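Local coordinates for protein tungsten-containing formylmethanofuran dehydrogenase 2 subunit C (Methanothermobacter wolfeii, PDB 5T5I) that forms a subunit of the tungsten-dependent formylmethanofuran dehydrogenase complex, which probably catalyses the reversible reduction of carbon dioxide to formylmethanofuran in methanogenesis, at residues Ser2-Thr7 against Asp24-Lys29; Ile39-Glu44 against Gly49-Val54; Lys229-Glu232 against Glu237-Gly240. All blocks are in the same frame, centred on the assembly; numbering follows the deposited sequence.

Contact 1 of 3, residues Ser2-Thr7 against Asp24-Lys29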
loop_
_atom_site.group_PDB
_atom_site.type_symbol
_atom_site.label_atom_id
_atom_site.label_comp_id
_atom_site.label_asym_id
_atom_site.label_seq_id
_atom_site.Cartn_x
_atom_site.Cartn_y
_atom_site.Cartn_z
ATOM N N SER C 2 64.455 -7.313 22.488
ATOM C CA SER C 2 65.278 -7.631 21.326
ATOM C C SER C 2 64.408 -7.645 20.060
ATOM O O SER C 2 63.410 -8.378 20.015
ATOM C CB SER C 2 65.962 -8.976 21.528
ATOM O OG SER C 2 66.939 -8.888 22.551
ATOM N N GLU C 3 64.766 -6.813 19.051
ATOM C CA GLU C 3 64.002 -6.692 17.800
ATOM C C GLU C 3 64.624 -7.525 16.679
ATOM O O GLU C 3 65.837 -7.457 16.485
ATOM C CB GLU C 3 63.933 -5.224 17.339
ATOM C CG GLU C 3 63.301 -4.277 18.345
ATOM C CD GLU C 3 63.014 -2.876 17.829
ATOM O OE1 GLU C 3 63.569 -2.493 16.773
ATOM O OE2 GLU C 3 62.227 -2.157 18.488
ATOM N N ILE C 4 63.796 -8.320 15.963
ATOM C CA ILE C 4 64.196 -9.114 14.794
ATOM C C ILE C 4 63.364 -8.541 13.635
ATOM O O ILE C 4 62.135 -8.520 13.720
ATOM C CB ILE C 4 63.996 -10.642 15.017
ATOM C CG1 ILE C 4 65.004 -11.150 16.074
ATOM C CG2 ILE C 4 64.163 -11.422 13.697
ATOM C CD1 ILE C 4 64.608 -12.417 16.769
ATOM N N ILE C 5 64.037 -8.029 12.592
ATOM C CA ILE C 5 63.386 -7.358 11.467
ATOM C C ILE C 5 63.262 -8.281 10.269
ATOM O O ILE C 5 64.275 -8.789 9.785
ATOM C CB ILE C 5 64.146 -6.059 11.054
ATOM C CG1 ILE C 5 64.616 -5.212 12.273
ATOM C CG2 ILE C 5 63.299 -5.211 10.085
ATOM C CD1 ILE C 5 63.543 -4.746 13.197
ATOM N N LEU C 6 62.029 -8.451 9.755
ATOM C CA LEU C 6 61.755 -9.217 8.547
ATOM C C LEU C 6 61.336 -8.212 7.481
ATOM O O LEU C 6 60.309 -7.557 7.641
ATOM C CB LEU C 6 60.630 -10.247 8.741
ATOM C CG LEU C 6 60.799 -11.335 9.801
ATOM C CD1 LEU C 6 59.663 -12.364 9.677
ATOM C CD2 LEU C 6 62.116 -12.036 9.669
ATOM N N THR C 7 62.125 -8.061 6.414
ATOM C CA THR C 7 61.793 -7.111 5.348
ATOM C C THR C 7 61.340 -7.947 4.178
ATOM O O THR C 7 62.147 -8.695 3.626
ATOM C CB THR C 7 62.971 -6.212 5.015
ATOM O OG1 THR C 7 63.452 -5.633 6.224
ATOM C CG2 THR C 7 62.600 -5.111 4.037
ATOM N N ASP C 24 57.889 -17.704 19.709
ATOM C CA ASP C 24 58.158 -19.057 20.227
ATOM C C ASP C 24 59.167 -19.849 19.365
ATOM O O ASP C 24 59.984 -20.592 19.909
ATOM C CB ASP C 24 56.855 -19.855 20.364
ATOM C CG ASP C 24 55.857 -19.204 21.297
ATOM O OD1 ASP C 24 55.199 -18.215 20.871
ATOM O OD2 ASP C 24 55.766 -19.640 22.463
ATOM N N VAL C 25 59.117 -19.678 18.033
ATOM C CA VAL C 25 60.037 -20.361 17.119
ATOM C C VAL C 25 61.344 -19.580 17.008
ATOM O O VAL C 25 62.398 -20.195 16.915
ATOM C CB VAL C 25 59.386 -20.586 15.734
ATOM C CG1 VAL C 25 60.372 -21.211 14.742
ATOM C CG2 VAL C 25 58.147 -21.468 15.866
ATOM N N PHE C 26 61.277 -18.232 16.983
ATOM C CA PHE C 26 62.470 -17.387 16.839
ATOM C C PHE C 26 63.355 -17.464 18.081
ATOM O O PHE C 26 64.568 -17.309 17.960
ATOM C CB PHE C 26 62.079 -15.930 16.514
ATOM C CG PHE C 26 61.664 -15.638 15.082
ATOM C CD1 PHE C 26 60.990 -16.591 14.320
ATOM C CD2 PHE C 26 61.841 -14.374 14.539
ATOM C CE1 PHE C 26 60.610 -16.314 13.004
ATOM C CE2 PHE C 26 61.445 -14.094 13.230
ATOM C CZ PHE C 26 60.823 -15.064 12.477
ATOM N N ALA C 27 62.766 -17.757 19.267
ATOM C CA ALA C 27 63.525 -17.867 20.525
ATOM C C ALA C 27 64.629 -18.927 20.454
ATOM O O ALA C 27 64.376 -20.050 20.016
ATOM C CB ALA C 27 62.585 -18.167 21.682
ATOM N N GLY C 28 65.844 -18.530 20.836
ATOM C CA GLY C 28 67.018 -19.396 20.860
ATOM C C GLY C 28 67.698 -19.639 19.523
ATOM O O GLY C 28 68.641 -20.430 19.464
ATOM N N LYS C 29 67.251 -18.969 18.440
ATOM C CA LYS C 29 67.825 -19.138 17.104
ATOM C C LYS C 29 68.636 -17.914 16.703
ATOM O O LYS C 29 68.247 -16.787 17.000
ATOM C CB LYS C 29 66.713 -19.347 16.061
ATOM C CG LYS C 29 66.005 -20.685 16.156
ATOM C CD LYS C 29 65.051 -20.883 14.973
ATOM C CE LYS C 29 64.395 -22.248 14.932
ATOM N NZ LYS C 29 63.694 -22.573 16.204
#

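Contact 2 of 3, residues Ile39-Glu44 against Gly49-Val54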
loop_
_atom_site.group_PDB
_atom_site.type_symbol
_atom_site.label_atom_id
_atom_site.label_comp_id
_atom_site.label_asym_id
_atom_site.label_seq_id
_atom_site.Cartn_x
_atom_site.Cartn_y
_atom_site.Cartn_z
ATOM N N ILE C 39 58.618 -22.462 5.667
ATOM C CA ILE C 39 57.274 -21.936 5.410
ATOM C C ILE C 39 56.729 -22.636 4.147
ATOM O O ILE C 39 57.504 -23.232 3.396
ATOM C CB ILE C 39 57.239 -20.382 5.287
ATOM C CG1 ILE C 39 58.016 -19.876 4.049
ATOM C CG2 ILE C 39 57.752 -19.726 6.581
ATOM C CD1 ILE C 39 57.846 -18.403 3.763
ATOM N N MET C 40 55.411 -22.560 3.907
ATOM C CA MET C 40 54.820 -23.157 2.700
ATOM C C MET C 40 54.610 -22.085 1.642
ATOM O O MET C 40 54.215 -20.969 1.973
ATOM C CB MET C 40 53.435 -23.794 2.973
ATOM C CG MET C 40 53.429 -24.925 3.966
ATOM S SD MET C 40 54.420 -26.353 3.493
ATOM C CE MET C 40 53.618 -26.858 1.886
ATOM N N HIS C 41 54.875 -22.435 0.377
ATOM C CA HIS C 41 54.581 -21.625 -0.803
ATOM C C HIS C 41 53.748 -22.575 -1.683
ATOM O O HIS C 41 54.293 -23.318 -2.510
ATOM C CB HIS C 41 55.856 -21.157 -1.522
ATOM C CG HIS C 41 55.583 -20.349 -2.753
ATOM N ND1 HIS C 41 56.469 -20.330 -3.814
ATOM C CD2 HIS C 41 54.520 -19.569 -3.060
ATOM C CE1 HIS C 41 55.922 -19.550 -4.733
ATOM N NE2 HIS C 41 54.742 -19.070 -4.322
ATOM N N GLY C 42 52.451 -22.620 -1.414
ATOM C CA GLY C 42 51.554 -23.540 -2.102
ATOM C C GLY C 42 51.881 -24.977 -1.732
ATOM O O GLY C 42 52.013 -25.291 -0.548
ATOM N N ASN C 43 52.130 -25.831 -2.732
ATOM C CA ASN C 43 52.459 -27.245 -2.495
ATOM C C ASN C 43 53.982 -27.534 -2.353
ATOM O O ASN C 43 54.396 -28.694 -2.466
ATOM C CB ASN C 43 51.814 -28.132 -3.574
ATOM C CG ASN C 43 52.288 -27.904 -4.981
ATOM O OD1 ASN C 43 53.283 -27.221 -5.228
ATOM N ND2 ASN C 43 51.522 -28.390 -5.943
ATOM N N GLU C 44 54.805 -26.498 -2.119
ATOM C CA GLU C 44 56.250 -26.633 -1.904
ATOM C C GLU C 44 56.637 -26.033 -0.559
ATOM O O GLU C 44 56.071 -25.015 -0.156
ATOM C CB GLU C 44 57.048 -25.880 -2.978
ATOM C CG GLU C 44 57.045 -26.545 -4.342
ATOM C CD GLU C 44 57.922 -25.852 -5.372
ATOM O OE1 GLU C 44 58.600 -24.857 -5.020
ATOM O OE2 GLU C 44 57.924 -26.305 -6.540
ATOM N N GLY C 49 63.999 -17.175 4.442
ATOM C CA GLY C 49 64.973 -16.339 3.742
ATOM C C GLY C 49 64.730 -16.167 2.249
ATOM O O GLY C 49 65.224 -15.204 1.659
ATOM N N ASP C 50 63.986 -17.096 1.617
ATOM C CA ASP C 50 63.635 -16.995 0.191
ATOM C C ASP C 50 62.661 -15.838 -0.069
ATOM O O ASP C 50 62.606 -15.354 -1.195
ATOM C CB ASP C 50 62.993 -18.304 -0.334
ATOM C CG ASP C 50 63.905 -19.522 -0.372
ATOM O OD1 ASP C 50 65.136 -19.339 -0.491
ATOM O OD2 ASP C 50 63.377 -20.664 -0.354
ATOM N N PHE C 51 61.865 -15.423 0.941
ATOM C CA PHE C 51 60.853 -14.369 0.783
ATOM C C PHE C 51 60.998 -13.185 1.745
ATOM O O PHE C 51 60.214 -12.236 1.647
ATOM C CB PHE C 51 59.457 -15.005 0.889
ATOM C CG PHE C 51 59.108 -15.788 -0.351
ATOM C CD1 PHE C 51 58.575 -15.152 -1.464
ATOM C CD2 PHE C 51 59.365 -17.150 -0.429
ATOM C CE1 PHE C 51 58.260 -15.877 -2.618
ATOM C CE2 PHE C 51 59.049 -17.871 -1.583
ATOM C CZ PHE C 51 58.485 -17.232 -2.662
ATOM N N PHE C 52 62.014 -13.197 2.636
ATOM C CA PHE C 52 62.260 -12.106 3.576
ATOM C C PHE C 52 63.739 -11.898 3.806
ATOM O O PHE C 52 64.469 -12.880 3.949
ATOM C CB PHE C 52 61.642 -12.404 4.959
ATOM C CG PHE C 52 60.137 -12.508 4.966
ATOM C CD1 PHE C 52 59.507 -13.715 4.705
ATOM C CD2 PHE C 52 59.355 -11.398 5.225
ATOM C CE1 PHE C 52 58.116 -13.804 4.688
ATOM C CE2 PHE C 52 57.970 -11.483 5.199
ATOM C CZ PHE C 52 57.356 -12.680 4.914
ATOM N N GLU C 53 64.169 -10.628 3.934
ATOM C CA GLU C 53 65.526 -10.307 4.374
ATOM C C GLU C 53 65.396 -10.384 5.904
ATOM O O GLU C 53 64.321 -10.054 6.418
ATOM C CB GLU C 53 65.959 -8.887 3.969
ATOM C CG GLU C 53 65.924 -8.590 2.476
ATOM C CD GLU C 53 67.058 -9.159 1.646
ATOM O OE1 GLU C 53 67.910 -9.893 2.200
ATOM O OE2 GLU C 53 67.092 -8.865 0.429
ATOM N N VAL C 54 66.420 -10.866 6.619
ATOM C CA VAL C 54 66.376 -11.001 8.083
ATOM C C VAL C 54 67.578 -10.284 8.713
ATOM O O VAL C 54 68.701 -10.462 8.248
ATOM C CB VAL C 54 66.328 -12.490 8.535
ATOM C CG1 VAL C 54 66.080 -12.600 10.044
ATOM C CG2 VAL C 54 65.263 -13.281 7.765
#

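Contact 3 of 3, residues Lys229-Glu232 against Glu237-Gly240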
loop_
_atom_site.group_PDB
_atom_site.type_symbol
_atom_site.label_atom_id
_atom_site.label_comp_id
_atom_site.label_asym_id
_atom_site.label_seq_id
_atom_site.Cartn_x
_atom_site.Cartn_y
_atom_site.Cartn_z
ATOM N N LYS C 229 20.756 2.717 31.564
ATOM C CA LYS C 229 21.592 3.906 31.379
ATOM C C LYS C 229 22.959 3.763 32.051
ATOM O O LYS C 229 23.063 3.140 33.103
ATOM C CB LYS C 229 20.857 5.179 31.841
ATOM C CG LYS C 229 20.555 5.231 33.326
ATOM C CD LYS C 229 19.916 6.528 33.761
ATOM C CE LYS C 229 19.442 6.418 35.190
ATOM N NZ LYS C 229 18.795 7.667 35.667
ATOM N N ASP C 230 24.001 4.331 31.429
ATOM C CA ASP C 230 25.368 4.324 31.961
ATOM C C ASP C 230 25.767 2.924 32.422
ATOM O O ASP C 230 26.055 2.689 33.591
ATOM C CB ASP C 230 25.506 5.369 33.079
ATOM C CG ASP C 230 25.091 6.774 32.645
ATOM O OD1 ASP C 230 25.392 7.153 31.487
ATOM O OD2 ASP C 230 24.421 7.473 33.444
ATOM N N ILE C 231 25.718 1.991 31.473
ATOM C CA ILE C 231 25.956 0.576 31.711
ATOM C C ILE C 231 27.446 0.260 31.864
ATOM O O ILE C 231 28.306 1.023 31.421
ATOM C CB ILE C 231 25.256 -0.318 30.638
ATOM C CG1 ILE C 231 25.907 -0.201 29.245
ATOM C CG2 ILE C 231 23.744 -0.008 30.578
ATOM C CD1 ILE C 231 25.428 -1.225 28.213
ATOM N N GLU C 232 27.725 -0.873 32.522
ATOM C CA GLU C 232 29.072 -1.386 32.745
ATOM C C GLU C 232 29.046 -2.876 32.512
ATOM O O GLU C 232 28.296 -3.571 33.196
ATOM C CB GLU C 232 29.560 -1.102 34.167
ATOM C CG GLU C 232 29.459 0.361 34.564
ATOM C CD GLU C 232 30.110 0.680 35.893
ATOM O OE1 GLU C 232 31.105 0.007 36.246
ATOM O OE2 GLU C 232 29.613 1.590 36.594
ATOM N N GLU C 237 32.903 0.670 30.775
ATOM C CA GLU C 237 31.911 1.690 31.109
ATOM C C GLU C 237 31.409 2.311 29.804
ATOM O O GLU C 237 32.212 2.807 29.017
ATOM C CB GLU C 237 32.533 2.753 32.018
ATOM C CG GLU C 237 32.966 2.186 33.365
ATOM C CD GLU C 237 33.712 3.134 34.287
ATOM O OE1 GLU C 237 34.211 4.181 33.809
ATOM O OE2 GLU C 237 33.833 2.803 35.489
ATOM N N LEU C 238 30.097 2.235 29.553
ATOM C CA LEU C 238 29.469 2.733 28.325
ATOM C C LEU C 238 28.410 3.799 28.685
ATOM O O LEU C 238 27.311 3.451 29.123
ATOM C CB LEU C 238 28.845 1.556 27.566
ATOM C CG LEU C 238 29.816 0.410 27.210
ATOM C CD1 LEU C 238 29.130 -0.950 27.252
ATOM C CD2 LEU C 238 30.444 0.627 25.860
ATOM N N PRO C 239 28.742 5.100 28.588
ATOM C CA PRO C 239 27.759 6.136 28.965
ATOM C C PRO C 239 26.598 6.261 27.982
ATOM O O PRO C 239 26.755 5.976 26.797
ATOM C CB PRO C 239 28.595 7.413 28.997
ATOM C CG PRO C 239 29.654 7.172 27.979
ATOM C CD PRO C 239 29.990 5.706 28.088
ATOM N N GLY C 240 25.452 6.697 28.487
ATOM C CA GLY C 240 24.263 6.887 27.672
ATOM C C GLY C 240 23.202 5.834 27.883
ATOM O O GLY C 240 23.391 4.894 28.651
#

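Contact 1 of 3, residues Ser2-Thr7 against Asp24-Lys29
Phe26, the last residue of the short helix 23-26, points its ring at Ile4 and Leu6, two residues of strand 3-8 whose side chains leave the same side of that strand. The two aliphatic chains reach the ring differently. Ile4 presents its methyl CG2 to the CD2-CE2 bond at a slant, with Ile4 CG2 3.8 Å from Phe26 CE2. That methyl is turned to the ring because CG2 lies anti to the backbone N of Ile4, while the CG1 branch (chi1 -69°) carries CD1 on to a second, lighter touch, 4.1 Å from Phe26 CD2. Leu6 and Phe26 approach from opposite directions, with Leu6 CD1 at the ring edge, near the ring plane, 4.1 Å from Phe26 CZ. Ile34 of helix 31-35 packs on both Ile4 and Phe26, and Ile67 of strand 66-69 also touches the Phe26 side chain. Behind Phe26 the chain passes through a type II turn to Lys29, with Gly28 at positive phi, and Lys29 N bonds back to Phe26 O at 3.2 Å. The ammonium of the same lysine returns to the helix, Lys29 NZ donating to Val25 O at 2.8 Å in the carbonyl plane. A leucine in place of Phe26 would probably lose the reach to Leu6 CD1 and open a gap between the helix and the strand. All three touching residues are buried and no hydrogen bond crosses, so between these two segments of the beta-helix the join is apolar, made by one aromatic ring against two aliphatic chains.

Contact 2 of 3, residues Ile39-Glu44 against Gly49-Val54
His41 and Phe51 meet as a T-shaped pair, the edge of Phe51 directed at the face of the imidazole, with ring centroids 5.2 Å apart and planes at 65°. Phe51 CZ does the touching: it stands over the rim of the imidazole, 3.9 Å from His41 ND1 and 4.0 Å from His41 CE1. The imidazole is offered to it because CG lies anti to the backbone N of His41 (chi1 179°). This is the close-packed part: Val46 and Leu16, from strands 44-47 and 16-17, pack on both side chains. Away from it the contact soon thins. Asp50 is exposed and turns its carboxylate to the backbone of Lys47, while strands 38-41 and 44-47 form a tight beta hairpin whose type II' turn is closed by Glu44 N to His41 O at 3.2 Å, with a return bond from His41 N to Glu44 O. Within that turn Asn43 ND2 is hydrogen-bonded to the backbone of another protein chain, which also brings basic side-chain atoms against His41 and Glu44. No hydrogen bond joins the two segments, so aromatic and apolar packing holds this hairpin to the approach to strand 52-56; such surroundings, with a basic group nearby, would probably disfavour a protonated imidazole.

Contact 3 of 3, residues Lys229-Glu232 against Glu237-Gly240
Ile231 and Leu238 form a hydrogen-bonded antiparallel pair in which Leu238 N donates to Ile231 O over 2.9 Å, on an almost straight line. Two further bonds close the open end of this hairpin, both between Asp230 and Gly240. Asp230 N donates to Gly240 O at 2.9 Å, with the donor tilted 32° from the carbonyl plane, and in return Gly240 N reaches Asp230 OD1 at 3.0 Å, nearly straight and nearly along the C-O axis of the carboxylate. With CG beside its own backbone N (chi1 -55°), the aspartate swings one oxygen across to the glycine amide, apparently standing in for the backbone acceptor a regular ladder would supply. Gly240 O also receives a CA-H...O contact from Lys229 CA at 3.4 Å. In sequence the hairpin lies between strands 223-229 and 241-247, its corners at Asp230 and Gly240 marking where the chain leaves one and enters the other; the glycine's backbone angles would jam any CB against the preceding carbonyl. Lys229 leads off the hairpin, and its NZ is hydrogen-bonded to Ser232 O of the neighbouring FwdF subunit.

Outward from the bonds, the two faces of the ribbon differ. On one, Ile231 and Leu238 are buried and cross at a slant, with Ile231 CG1 3.8 Å from Leu238 CB and the CD1 methyls of the two residues also meeting. On the other, Glu232 and Glu237 run side by side in the same direction, Glu232 OE1 4.0 Å from Glu237 OE2 and the carboxylate planes 74° apart. These like charges would probably repel, a cost eased by solvent at exposed positions; the cohesion of the hairpin therefore rests on its backbone bonds, the aspartate-to-amide bond at the corner and the apolar face.

Contacts 1 and 2 belong to the same end of the chain and touch each other: neighbouring strands 3-8 and 52-56 carry one segment of each, joined by a probable hydrogen bond from Glu53 N to Thr7 O (2.8 Å), and Leu6 packs on Phe52 and Val54. Contact 3 lies across the centre of the chain, its centre about 42 Å from that of contact 1 and about 48 Å from that of contact 2. Chemistry follows place. The touching residues of contact 1 are all buried and apolar, contact 2 is partly buried and aromatic beside another protein chain, and contact 3, a hairpin with an exposed acidic face, is the one whose segments are hydrogen-bonded together.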